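Local coordinates for protein endostatin (Mus musculus, PDB 1KOE) that inhibits angiogenesis as the C-terminal non-collagenous fragment of collagen XVIII and probably binds heparin, at residues F28-A33 with F95-R100; T39-A42 with L48-L51; V72-P75 with S79-S82; S112-S117 with K155-H160. One frame throughout, in Å; residues are numbered along the deposited sequence.

Interaction 1. Residues F28-A33 with F95-R100; sequences FQQARA and FSFDGR
Phe97 lays one face of its ring on the C-terminal part of helix 19-33, against the backbone between Gln30 and Ala31. Gln30 C and Ala31 N both lie about 3.9 Å above the ring plane, nearer the rim than the centre. Around this patch, Gln30 CB meets Phe97 CD2 at 3.5 Å, while Ala31 CB and Phe97 CE1 come to 3.6 Å. Ala31 CA is equally near, 3.6 Å from Phe97 CE1. Phe97 turns CG to the backbone N side (chi1 -75°), and this swings the phenyl group out of its loop onto the helix. The chain of Gln30 runs extended past the ring at about a right angle, its amide plane nearly perpendicular (81°) to the phenyl plane.

Phe97 takes the second position of a type I beta turn from Ser96 to Gly99, a loop of a domain related to the C-type lectins. Gly99 closes the turn with positive phi (85°), and its N gives a 3.0 Å bond to Ser96 O. Within the loop, Arg100 forms a side-on salt bridge with Asp98: NE reaches OD1 and NH2 reaches OD2 at 2.8 Å. Ser96 OG donates to the same Asp98 OD1 at 2.7 Å, approaching from the opposite face of the carboxylate plane to Arg100 NE. Farther out, Asn10 links both partners, because its N bonds Gln30 OE1, its OD1 bonds Asp98 N and its O bonds Arg100 NH2. The amide of Gln30 is fixed at its other end too, NE2 bonding to Gln26 OE1.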
loop_
_atom_site.group_PDB
_atom_site.type_symbol
_atom_site.label_atom_id
_atom_site.label_comp_id
_atom_site.label_asym_id
_atom_site.label_seq_id
_atom_site.Cartn_x
_atom_site.Cartn_y
_atom_site.Cartn_z
ATOM N N PHE A 28 -5.058 -10.377 -4.932
ATOM C CA PHE A 28 -5.437 -11.202 -6.085
ATOM C C PHE A 28 -6.947 -11.455 -6.100
ATOM O O PHE A 28 -7.627 -11.224 -7.110
ATOM C CB PHE A 28 -4.689 -12.549 -6.029
ATOM C CG PHE A 28 -5.130 -13.538 -7.084
ATOM C CD1 PHE A 28 -6.179 -14.418 -6.838
ATOM C CD2 PHE A 28 -4.501 -13.577 -8.329
ATOM C CE1 PHE A 28 -6.603 -15.323 -7.819
ATOM C CE2 PHE A 28 -4.923 -14.487 -9.320
ATOM C CZ PHE A 28 -5.971 -15.348 -9.052
ATOM N N GLN A 29 -7.474 -11.928 -4.974
ATOM C CA GLN A 29 -8.892 -12.235 -4.866
ATOM C C GLN A 29 -9.799 -11.032 -5.087
ATOM O O GLN A 29 -10.760 -11.091 -5.873
ATOM C CB GLN A 29 -9.204 -12.848 -3.501
ATOM C CG GLN A 29 -8.800 -14.289 -3.398
ATOM C CD GLN A 29 -9.577 -15.177 -4.385
ATOM O OE1 GLN A 29 -10.526 -15.858 -3.994
ATOM N NE2 GLN A 29 -9.183 -15.162 -5.663
ATOM N N GLN A 30 -9.476 -9.923 -4.432
ATOM C CA GLN A 30 -10.318 -8.748 -4.538
ATOM C C GLN A 30 -10.301 -8.058 -5.889
ATOM O O GLN A 30 -11.334 -7.537 -6.337
ATOM C CB GLN A 30 -10.030 -7.814 -3.376
ATOM C CG GLN A 30 -10.381 -8.496 -2.077
ATOM C CD GLN A 30 -10.184 -7.620 -0.854
ATOM O OE1 GLN A 30 -10.219 -6.393 -0.946
ATOM N NE2 GLN A 30 -10.003 -8.248 0.306
ATOM N N ALA A 31 -9.165 -8.111 -6.572
ATOM C CA ALA A 31 -9.065 -7.516 -7.914
ATOM C C ALA A 31 -9.900 -8.354 -8.904
ATOM O O ALA A 31 -10.626 -7.820 -9.744
ATOM C CB ALA A 31 -7.597 -7.460 -8.374
ATOM N N ARG A 32 -9.786 -9.671 -8.776
ATOM C CA ARG A 32 -10.487 -10.620 -9.624
ATOM C C ARG A 32 -12.002 -10.474 -9.466
ATOM O O ARG A 32 -12.742 -10.537 -10.453
ATOM C CB ARG A 32 -10.050 -12.031 -9.223
ATOM C CG ARG A 32 -10.511 -13.148 -10.105
ATOM C CD ARG A 32 -10.105 -14.488 -9.509
ATOM N NE ARG A 32 -10.021 -15.533 -10.528
ATOM C CZ ARG A 32 -9.010 -15.651 -11.392
ATOM N NH1 ARG A 32 -7.996 -14.784 -11.356
ATOM N NH2 ARG A 32 -9.015 -16.626 -12.303
ATOM N N ALA A 33 -12.452 -10.242 -8.233
ATOM C CA ALA A 33 -13.873 -10.108 -7.923
ATOM C C ALA A 33 -14.526 -8.938 -8.646
ATOM O O ALA A 33 -15.719 -8.977 -8.927
ATOM C CB ALA A 33 -14.081 -9.969 -6.418
ATOM N N PHE A 95 -9.478 4.721 -3.328
ATOM C CA PHE A 95 -10.660 3.855 -3.279
ATOM C C PHE A 95 -10.286 2.379 -3.077
ATOM O O PHE A 95 -9.228 1.923 -3.534
ATOM C CB PHE A 95 -11.447 3.954 -4.599
ATOM C CG PHE A 95 -12.003 5.310 -4.862
ATOM C CD1 PHE A 95 -13.240 5.667 -4.356
ATOM C CD2 PHE A 95 -11.289 6.242 -5.598
ATOM C CE1 PHE A 95 -13.758 6.949 -4.576
ATOM C CE2 PHE A 95 -11.802 7.511 -5.816
ATOM C CZ PHE A 95 -13.040 7.861 -5.300
ATOM N N SER A 96 -11.168 1.651 -2.397
ATOM C CA SER A 96 -11.010 0.215 -2.211
ATOM C C SER A 96 -11.518 -0.429 -3.521
ATOM O O SER A 96 -12.102 0.274 -4.372
ATOM C CB SER A 96 -11.864 -0.240 -1.042
ATOM O OG SER A 96 -13.224 0.064 -1.277
ATOM N N PHE A 97 -11.341 -1.745 -3.666
ATOM C CA PHE A 97 -11.773 -2.454 -4.877
ATOM C C PHE A 97 -13.268 -2.301 -5.122
ATOM O O PHE A 97 -13.701 -2.148 -6.274
ATOM C CB PHE A 97 -11.400 -3.940 -4.806
ATOM C CG PHE A 97 -9.943 -4.200 -5.037
ATOM C CD1 PHE A 97 -9.414 -4.158 -6.332
ATOM C CD2 PHE A 97 -9.087 -4.452 -3.963
ATOM C CE1 PHE A 97 -8.058 -4.351 -6.563
ATOM C CE2 PHE A 97 -7.725 -4.652 -4.174
ATOM C CZ PHE A 97 -7.203 -4.599 -5.482
ATOM N N ASP A 98 -14.060 -2.324 -4.053
ATOM C CA ASP A 98 -15.502 -2.179 -4.206
ATOM C C ASP A 98 -16.005 -0.724 -4.328
ATOM O O ASP A 98 -17.209 -0.466 -4.177
ATOM C CB ASP A 98 -16.268 -2.973 -3.128
ATOM C CG ASP A 98 -16.017 -2.468 -1.712
ATOM O OD1 ASP A 98 -15.510 -1.341 -1.534
ATOM O OD2 ASP A 98 -16.333 -3.221 -0.759
ATOM N N GLY A 99 -15.077 0.210 -4.557
ATOM C CA GLY A 99 -15.428 1.595 -4.794
ATOM C C GLY A 99 -15.650 2.571 -3.671
ATOM O O GLY A 99 -16.177 3.651 -3.918
ATOM N N ARG A 100 -15.216 2.258 -2.465
ATOM C CA ARG A 100 -15.388 3.175 -1.345
ATOM C C ARG A 100 -14.155 4.036 -1.082
ATOM O O ARG A 100 -13.015 3.557 -1.190
ATOM C CB ARG A 100 -15.734 2.392 -0.077
ATOM C CG ARG A 100 -17.129 1.777 -0.083
ATOM C CD ARG A 100 -17.289 0.857 1.108
ATOM N NE ARG A 100 -16.500 -0.348 0.921
ATOM C CZ ARG A 100 -16.000 -1.098 1.897
ATOM N NH1 ARG A 100 -16.202 -0.778 3.163
ATOM N NH2 ARG A 100 -15.288 -2.171 1.600
#

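Interaction 2. Residues T39-A42 with L48-L51; sequences TFRA and LQDL
Arg41 and Gln49 reach toward each other from opposite directions and meet through a single hydrogen bond between their polar ends. Arg41 sits on strand 40-42, an outermost strand of the mixed five-stranded sheet, and Gln49 belongs to the loop that leaves that strand, so the bond ties the start of this long connection back to the sheet edge.

The bond is short and nearly straight: Arg41 NH1 donates to Gln49 OE1 at 2.9 Å with an angle of 173° at the hydrogen. On the arginine side it uses the rim of the guanidinium, with OE1 lying in the plane of that group. The glutamine side is less regular, for NH1 stands above the amide carbonyl plane, 39° out of it, and the two flat groups are turned 46° against each other. Both side chains are bent. Arg41 kinks at chi3, while Gln49 sends CG anti to its N and then turns sharply at chi2, bringing its oxygen round to the strand.

A second partner helps hold the guanidinium. Arg41 NH2 makes a salt bridge to Asp24 OD2 on helix 19-33, and the other oxygen of Asp24 takes a hydrogen bond from Ala42 N, so this carboxylate binds strand and side chain alike. The charge of Arg41 is therefore probably balanced chiefly by Asp24, with Gln49 adding a neutral acceptor. The glutamine amide has a slight hold of its own within the loop: Gln49 NE2 donates a weak bond to Asp50 O at 3.3 Å.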
loop_
_atom_site.group_PDB
_atom_site.type_symbol
_atom_site.label_atom_id
_atom_site.label_comp_id
_atom_site.label_asym_id
_atom_site.label_seq_id
_atom_site.Cartn_x
_atom_site.Cartn_y
_atom_site.Cartn_z
ATOM N N THR A 39 -2.084 -7.530 -12.649
ATOM C CA THR A 39 -1.500 -8.308 -11.562
ATOM C C THR A 39 -1.262 -7.369 -10.373
ATOM O O THR A 39 -0.411 -6.488 -10.422
ATOM C CB THR A 39 -0.159 -8.950 -11.991
ATOM O OG1 THR A 39 -0.361 -9.722 -13.188
ATOM C CG2 THR A 39 0.376 -9.868 -10.881
ATOM N N PHE A 40 -2.034 -7.562 -9.314
ATOM C CA PHE A 40 -1.932 -6.733 -8.120
ATOM C C PHE A 40 -1.197 -7.420 -6.993
ATOM O O PHE A 40 -1.507 -8.565 -6.652
ATOM C CB PHE A 40 -3.321 -6.353 -7.631
ATOM C CG PHE A 40 -4.024 -5.380 -8.529
ATOM C CD1 PHE A 40 -4.664 -5.820 -9.687
ATOM C CD2 PHE A 40 -4.044 -4.023 -8.222
ATOM C CE1 PHE A 40 -5.312 -4.925 -10.521
ATOM C CE2 PHE A 40 -4.696 -3.127 -9.056
ATOM C CZ PHE A 40 -5.329 -3.580 -10.205
ATOM N N ARG A 41 -0.237 -6.710 -6.416
ATOM C CA ARG A 41 0.529 -7.218 -5.294
ATOM C C ARG A 41 0.368 -6.261 -4.105
ATOM O O ARG A 41 0.062 -5.082 -4.291
ATOM C CB ARG A 41 1.993 -7.379 -5.707
ATOM C CG ARG A 41 2.179 -8.469 -6.768
ATOM C CD ARG A 41 3.538 -9.122 -6.713
ATOM N NE ARG A 41 3.830 -9.621 -5.374
ATOM C CZ ARG A 41 5.025 -9.557 -4.796
ATOM N NH1 ARG A 41 6.050 -9.010 -5.454
ATOM N NH2 ARG A 41 5.189 -10.007 -3.550
ATOM N N ALA A 42 0.503 -6.771 -2.884
ATOM C CA ALA A 42 0.368 -5.930 -1.699
ATOM C C ALA A 42 1.495 -4.903 -1.647
ATOM O O ALA A 42 2.649 -5.216 -1.941
ATOM C CB ALA A 42 0.361 -6.790 -0.439
ATOM N N LEU A 48 11.937 -10.961 2.109
ATOM C CA LEU A 48 12.710 -11.111 0.880
ATOM C C LEU A 48 12.393 -10.088 -0.203
ATOM O O LEU A 48 12.926 -10.161 -1.309
ATOM C CB LEU A 48 12.429 -12.487 0.298
ATOM C CG LEU A 48 12.755 -13.648 1.215
ATOM C CD1 LEU A 48 12.186 -14.901 0.575
ATOM C CD2 LEU A 48 14.273 -13.747 1.417
ATOM N N GLN A 49 11.633 -9.064 0.134
ATOM C CA GLN A 49 11.222 -8.126 -0.883
ATOM C C GLN A 49 11.120 -6.683 -0.417
ATOM O O GLN A 49 10.489 -6.408 0.590
ATOM C CB GLN A 49 9.837 -8.588 -1.379
ATOM C CG GLN A 49 9.115 -7.645 -2.307
ATOM C CD GLN A 49 9.397 -7.927 -3.766
ATOM O OE1 GLN A 49 8.717 -8.754 -4.389
ATOM N NE2 GLN A 49 10.359 -7.205 -4.342
ATOM N N ASP A 50 11.775 -5.778 -1.130
ATOM C CA ASP A 50 11.659 -4.355 -0.829
ATOM C C ASP A 50 10.427 -3.888 -1.609
ATOM O O ASP A 50 10.207 -4.298 -2.751
ATOM C CB ASP A 50 12.857 -3.580 -1.364
ATOM C CG ASP A 50 14.129 -3.926 -0.655
ATOM O OD1 ASP A 50 14.117 -3.970 0.591
ATOM O OD2 ASP A 50 15.144 -4.166 -1.332
ATOM N N LEU A 51 9.616 -3.047 -0.994
ATOM C CA LEU A 51 8.424 -2.507 -1.642
ATOM C C LEU A 51 8.790 -1.872 -2.996
ATOM O O LEU A 51 8.089 -2.055 -3.993
ATOM C CB LEU A 51 7.806 -1.444 -0.735
ATOM C CG LEU A 51 6.726 -0.490 -1.260
ATOM C CD1 LEU A 51 5.565 -1.290 -1.823
ATOM C CD2 LEU A 51 6.254 0.385 -0.097
#

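Interaction 3. Residues V72-P75 with S79-S82; sequences VLSP and SLFS
Ser74, the last residue of edge strand 72-74, and Pro75 just after it turn back to meet Ser79 and Leu80 of the short helix 77-80. The strand ends in a classic beta bulge, Leu73 and Ser74 both facing Ile65 on the neighbouring strand 65-66, and the chain then doubles over at once into the helix. The contact is thus a strand-to-helix corner at one edge of the mixed five-stranded sheet.

Van der Waals contact does the work across the two segments. With chi1 at 174°, Ser74 sends OG away from its N and toward the helix, where it touches Ser79 CB at 3.6 Å. The same oxygen lies 3.9 Å from Leu80 CD2, and Ser74 CB is 4.0 Å from that methyl group, so one leucine branch is laid alongside the serine. Outside this pair, the proline ring meets Ser79 of the helix: Pro75 CG approaches Ser79 OG to 3.5 Å, and Ser79 CB to 4.0 Å.

Polar bonding passes through the linking residue instead. Ser74 OG bonds to Ser76 O and Ser79 OG to Ser76 OG, so the hydroxyls on both sides of the corner are held by one residue between them. Ser74 is buried, and its bond to Ser76 O gives that hydroxyl a partner within the protein.

Aromatic contacts follow at the far end of the helix. Phe81 meets Tyr52 edge-to-face and the ring of Trp77 at a steep inclination. Leu80 CB covers one face of Phe81, sitting 3.9 Å above the ring plane toward its rim.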
loop_
_atom_site.group_PDB
_atom_site.type_symbol
_atom_site.label_atom_id
_atom_site.label_comp_id
_atom_site.label_asym_id
_atom_site.label_seq_id
_atom_site.Cartn_x
_atom_site.Cartn_y
_atom_site.Cartn_z
ATOM N N VAL A 72 -5.197 10.667 -11.310
ATOM C CA VAL A 72 -3.753 10.636 -11.154
ATOM C C VAL A 72 -3.302 11.007 -9.764
ATOM O O VAL A 72 -3.705 12.048 -9.230
ATOM C CB VAL A 72 -3.056 11.521 -12.203
ATOM C CG1 VAL A 72 -1.533 11.379 -12.108
ATOM C CG2 VAL A 72 -3.559 11.156 -13.595
ATOM N N LEU A 73 -2.486 10.130 -9.173
ATOM C CA LEU A 73 -1.956 10.315 -7.813
ATOM C C LEU A 73 -0.503 10.757 -7.806
ATOM O O LEU A 73 -0.093 11.552 -6.970
ATOM C CB LEU A 73 -2.075 9.012 -7.006
ATOM C CG LEU A 73 -3.462 8.380 -6.917
ATOM C CD1 LEU A 73 -3.357 7.085 -6.159
ATOM C CD2 LEU A 73 -4.448 9.296 -6.242
ATOM N N SER A 74 0.276 10.228 -8.735
ATOM C CA SER A 74 1.697 10.544 -8.819
ATOM C C SER A 74 2.145 10.323 -10.266
ATOM O O SER A 74 1.588 9.479 -10.974
ATOM C CB SER A 74 2.475 9.625 -7.850
ATOM O OG SER A 74 3.870 9.789 -7.976
ATOM N N PRO A 75 3.123 11.122 -10.740
ATOM C CA PRO A 75 3.634 10.998 -12.114
ATOM C C PRO A 75 4.351 9.684 -12.424
ATOM O O PRO A 75 4.415 9.259 -13.584
ATOM C CB PRO A 75 4.563 12.214 -12.249
ATOM C CG PRO A 75 4.966 12.516 -10.829
ATOM C CD PRO A 75 3.713 12.283 -10.046
ATOM N N SER A 79 8.795 8.530 -8.246
ATOM C CA SER A 79 8.519 9.783 -7.547
ATOM C C SER A 79 8.145 9.579 -6.092
ATOM O O SER A 79 8.435 10.420 -5.242
ATOM C CB SER A 79 7.399 10.554 -8.254
ATOM O OG SER A 79 7.775 10.813 -9.589
ATOM N N LEU A 80 7.496 8.459 -5.798
ATOM C CA LEU A 80 7.088 8.177 -4.424
ATOM C C LEU A 80 8.268 7.853 -3.501
ATOM O O LEU A 80 8.207 8.087 -2.291
ATOM C CB LEU A 80 6.106 6.995 -4.391
ATOM C CG LEU A 80 4.746 7.087 -5.083
ATOM C CD1 LEU A 80 4.059 5.728 -4.961
ATOM C CD2 LEU A 80 3.885 8.168 -4.455
ATOM N N PHE A 81 9.347 7.344 -4.084
ATOM C CA PHE A 81 10.507 6.902 -3.313
ATOM C C PHE A 81 11.720 7.809 -3.390
ATOM O O PHE A 81 12.830 7.414 -3.030
ATOM C CB PHE A 81 10.865 5.468 -3.755
ATOM C CG PHE A 81 9.713 4.521 -3.657
ATOM C CD1 PHE A 81 9.373 3.948 -2.427
ATOM C CD2 PHE A 81 8.924 4.240 -4.778
ATOM C CE1 PHE A 81 8.253 3.115 -2.312
ATOM C CE2 PHE A 81 7.814 3.420 -4.678
ATOM C CZ PHE A 81 7.464 2.849 -3.443
ATOM N N SER A 82 11.474 9.060 -3.761
ATOM C CA SER A 82 12.511 10.081 -3.922
ATOM C C SER A 82 13.044 10.636 -2.600
ATOM O O SER A 82 14.081 11.319 -2.560
ATOM C CB SER A 82 11.906 11.245 -4.692
ATOM O OG SER A 82 10.787 11.730 -3.961
#

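Interaction 4. Residues S112-S117 with K155-H160; sequences SVWHGS and KAASCH
Ser158 O meets the indole edge of Trp114, whose CH2 comes to 3.4 Å, and takes a hydrogen bond from Asn161 ND2. The carbonyl lies near the indole plane, as does Ala157 O, 4.0 Å from Trp114 CH2. The benzene end of the tryptophan is thus set edge-on against the end of strand 155-158. Beside it, Trp114 CZ3 packs on Ala157 CB at 4.1 Å, and Cys159 CA lies 3.8 Å from Trp114 CH2.

Strands 112-114 and 155-158 are the two outer members of an antiparallel three-stranded sheet, separated by strand 140-145, so the indole reaches across the middle strand. CG is turned beside the backbone N (chi1 -74°), and NE1 is held by Leu13 O; both help to set the ring, which also meets the rings of Tyr163 and Trp132. The receiving chain is shaped by an ST turn, His160 N donating to Ser158 OG at 3.3 Å while that OG also hydrogen-bonds to Thr137 O, and by the disulfide from Cys159 to Cys129.

No hydrogen bond joins the two segments. The C-H at Trp114 CH2, slightly positive, probably interacts weakly with Ser158 O, adding to the apolar contact with Ala157, whose O is more distant.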
loop_
_atom_site.group_PDB
_atom_site.type_symbol
_atom_site.label_atom_id
_atom_site.label_comp_id
_atom_site.label_asym_id
_atom_site.label_seq_id
_atom_site.Cartn_x
_atom_site.Cartn_y
_atom_site.Cartn_z
ATOM N N SER A 112 -4.526 5.180 8.625
ATOM C CA SER A 112 -3.110 4.917 8.427
ATOM C C SER A 112 -2.988 3.713 7.490
ATOM O O SER A 112 -3.909 2.904 7.388
ATOM C CB SER A 112 -2.400 4.657 9.759
ATOM O OG SER A 112 -2.279 5.868 10.500
ATOM N N VAL A 113 -1.855 3.625 6.813
ATOM C CA VAL A 113 -1.579 2.562 5.853
ATOM C C VAL A 113 -0.307 1.819 6.243
ATOM O O VAL A 113 0.706 2.450 6.581
ATOM C CB VAL A 113 -1.353 3.168 4.442
ATOM C CG1 VAL A 113 -1.020 2.073 3.440
ATOM C CG2 VAL A 113 -2.586 3.940 3.994
ATOM N N TRP A 114 -0.368 0.490 6.228
ATOM C CA TRP A 114 0.807 -0.339 6.536
ATOM C C TRP A 114 1.759 -0.317 5.346
ATOM O O TRP A 114 1.318 -0.326 4.198
ATOM C CB TRP A 114 0.412 -1.820 6.731
ATOM C CG TRP A 114 -0.289 -2.171 8.006
ATOM C CD1 TRP A 114 -1.509 -2.781 8.134
ATOM C CD2 TRP A 114 0.213 -1.988 9.344
ATOM N NE1 TRP A 114 -1.791 -2.997 9.468
ATOM C CE2 TRP A 114 -0.752 -2.522 10.227
ATOM C CE3 TRP A 114 1.383 -1.417 9.875
ATOM C CZ2 TRP A 114 -0.584 -2.504 11.628
ATOM C CZ3 TRP A 114 1.548 -1.394 11.294
ATOM C CH2 TRP A 114 0.567 -1.938 12.133
ATOM N N HIS A 115 3.061 -0.271 5.605
ATOM C CA HIS A 115 4.017 -0.369 4.503
ATOM C C HIS A 115 5.324 -1.110 4.843
ATOM O O HIS A 115 5.947 -1.684 3.956
ATOM C CB HIS A 115 4.283 0.980 3.804
ATOM C CG HIS A 115 4.836 2.047 4.704
ATOM N ND1 HIS A 115 6.135 2.027 5.172
ATOM C CD2 HIS A 115 4.276 3.177 5.195
ATOM C CE1 HIS A 115 6.349 3.104 5.919
ATOM N NE2 HIS A 115 5.235 3.813 5.948
ATOM N N GLY A 116 5.747 -1.073 6.111
ATOM C CA GLY A 116 6.973 -1.750 6.531
ATOM C C GLY A 116 8.239 -1.342 5.794
ATOM O O GLY A 116 9.190 -2.125 5.756
ATOM N N SER A 117 8.305 -0.092 5.316
ATOM C CA SER A 117 9.447 0.388 4.521
ATOM C C SER A 117 10.013 1.744 4.907
ATOM O O SER A 117 9.313 2.550 5.514
ATOM C CB SER A 117 9.032 0.518 3.050
ATOM O OG SER A 117 8.291 -0.609 2.620
ATOM N N LYS A 155 6.284 6.061 10.698
ATOM C CA LYS A 155 5.717 5.818 12.011
ATOM C C LYS A 155 5.778 4.339 12.375
ATOM O O LYS A 155 5.319 3.491 11.616
ATOM C CB LYS A 155 4.252 6.259 12.059
ATOM N N ALA A 156 6.353 4.025 13.535
ATOM C CA ALA A 156 6.411 2.643 14.005
ATOM C C ALA A 156 5.125 2.468 14.807
ATOM O O ALA A 156 4.955 3.116 15.854
ATOM C CB ALA A 156 7.606 2.445 14.894
ATOM N N ALA A 157 4.185 1.683 14.276
ATOM C CA ALA A 157 2.889 1.461 14.931
ATOM C C ALA A 157 2.732 0.036 15.454
ATOM O O ALA A 157 3.267 -0.906 14.870
ATOM C CB ALA A 157 1.741 1.779 13.949
ATOM N N SER A 158 2.018 -0.123 16.564
ATOM C CA SER A 158 1.780 -1.454 17.113
ATOM C C SER A 158 1.057 -2.291 16.056
ATOM O O SER A 158 0.065 -1.842 15.457
ATOM C CB SER A 158 0.893 -1.378 18.358
ATOM O OG SER A 158 0.404 -2.648 18.751
ATOM N N CYS A 159 1.503 -3.532 15.919
ATOM C CA CYS A 159 0.937 -4.464 14.959
ATOM C C CYS A 159 -0.497 -4.849 15.245
ATOM O O CYS A 159 -1.175 -5.440 14.398
ATOM C CB CYS A 159 1.818 -5.702 14.871
ATOM S SG CYS A 159 3.472 -5.285 14.247
ATOM N N HIS A 160 -0.968 -4.530 16.443
ATOM C CA HIS A 160 -2.329 -4.849 16.802
ATOM C C HIS A 160 -3.370 -3.894 16.150
ATOM O O HIS A 160 -4.580 -4.148 16.189
ATOM C CB HIS A 160 -2.475 -4.884 18.322
ATOM C CG HIS A 160 -3.750 -5.510 18.774
ATOM N ND1 HIS A 160 -4.847 -4.770 19.147
ATOM C CD2 HIS A 160 -4.110 -6.806 18.872
ATOM C CE1 HIS A 160 -5.837 -5.588 19.460
ATOM N NE2 HIS A 160 -5.413 -6.829 19.302
#

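Overall arrangement
Interactions 1, 2 and 3 run in a chain of touches from the long helix to the far edge of the five-stranded sheet. Phe40 of 39-42 joins the first two, its CD1 lying 3.6 Å from Ala31 CB and its CD2 4.2 Å from Phe97 CZ. Interaction 2 then meets interaction 3 where Leu51 CD2 packs on Phe81 CE1 at 4.0 Å, and interaction 4 where Leu51 CB comes to 3.5 Å from Ser117 OG. Leu51 therefore connects the loop to both regions. Interactions 1 and 4 lie on opposite sides of the chain's centre, about 22 Å between their centres. Interactions 2 and 3 both reach the five-stranded sheet, while interaction 4 belongs to the three-stranded one.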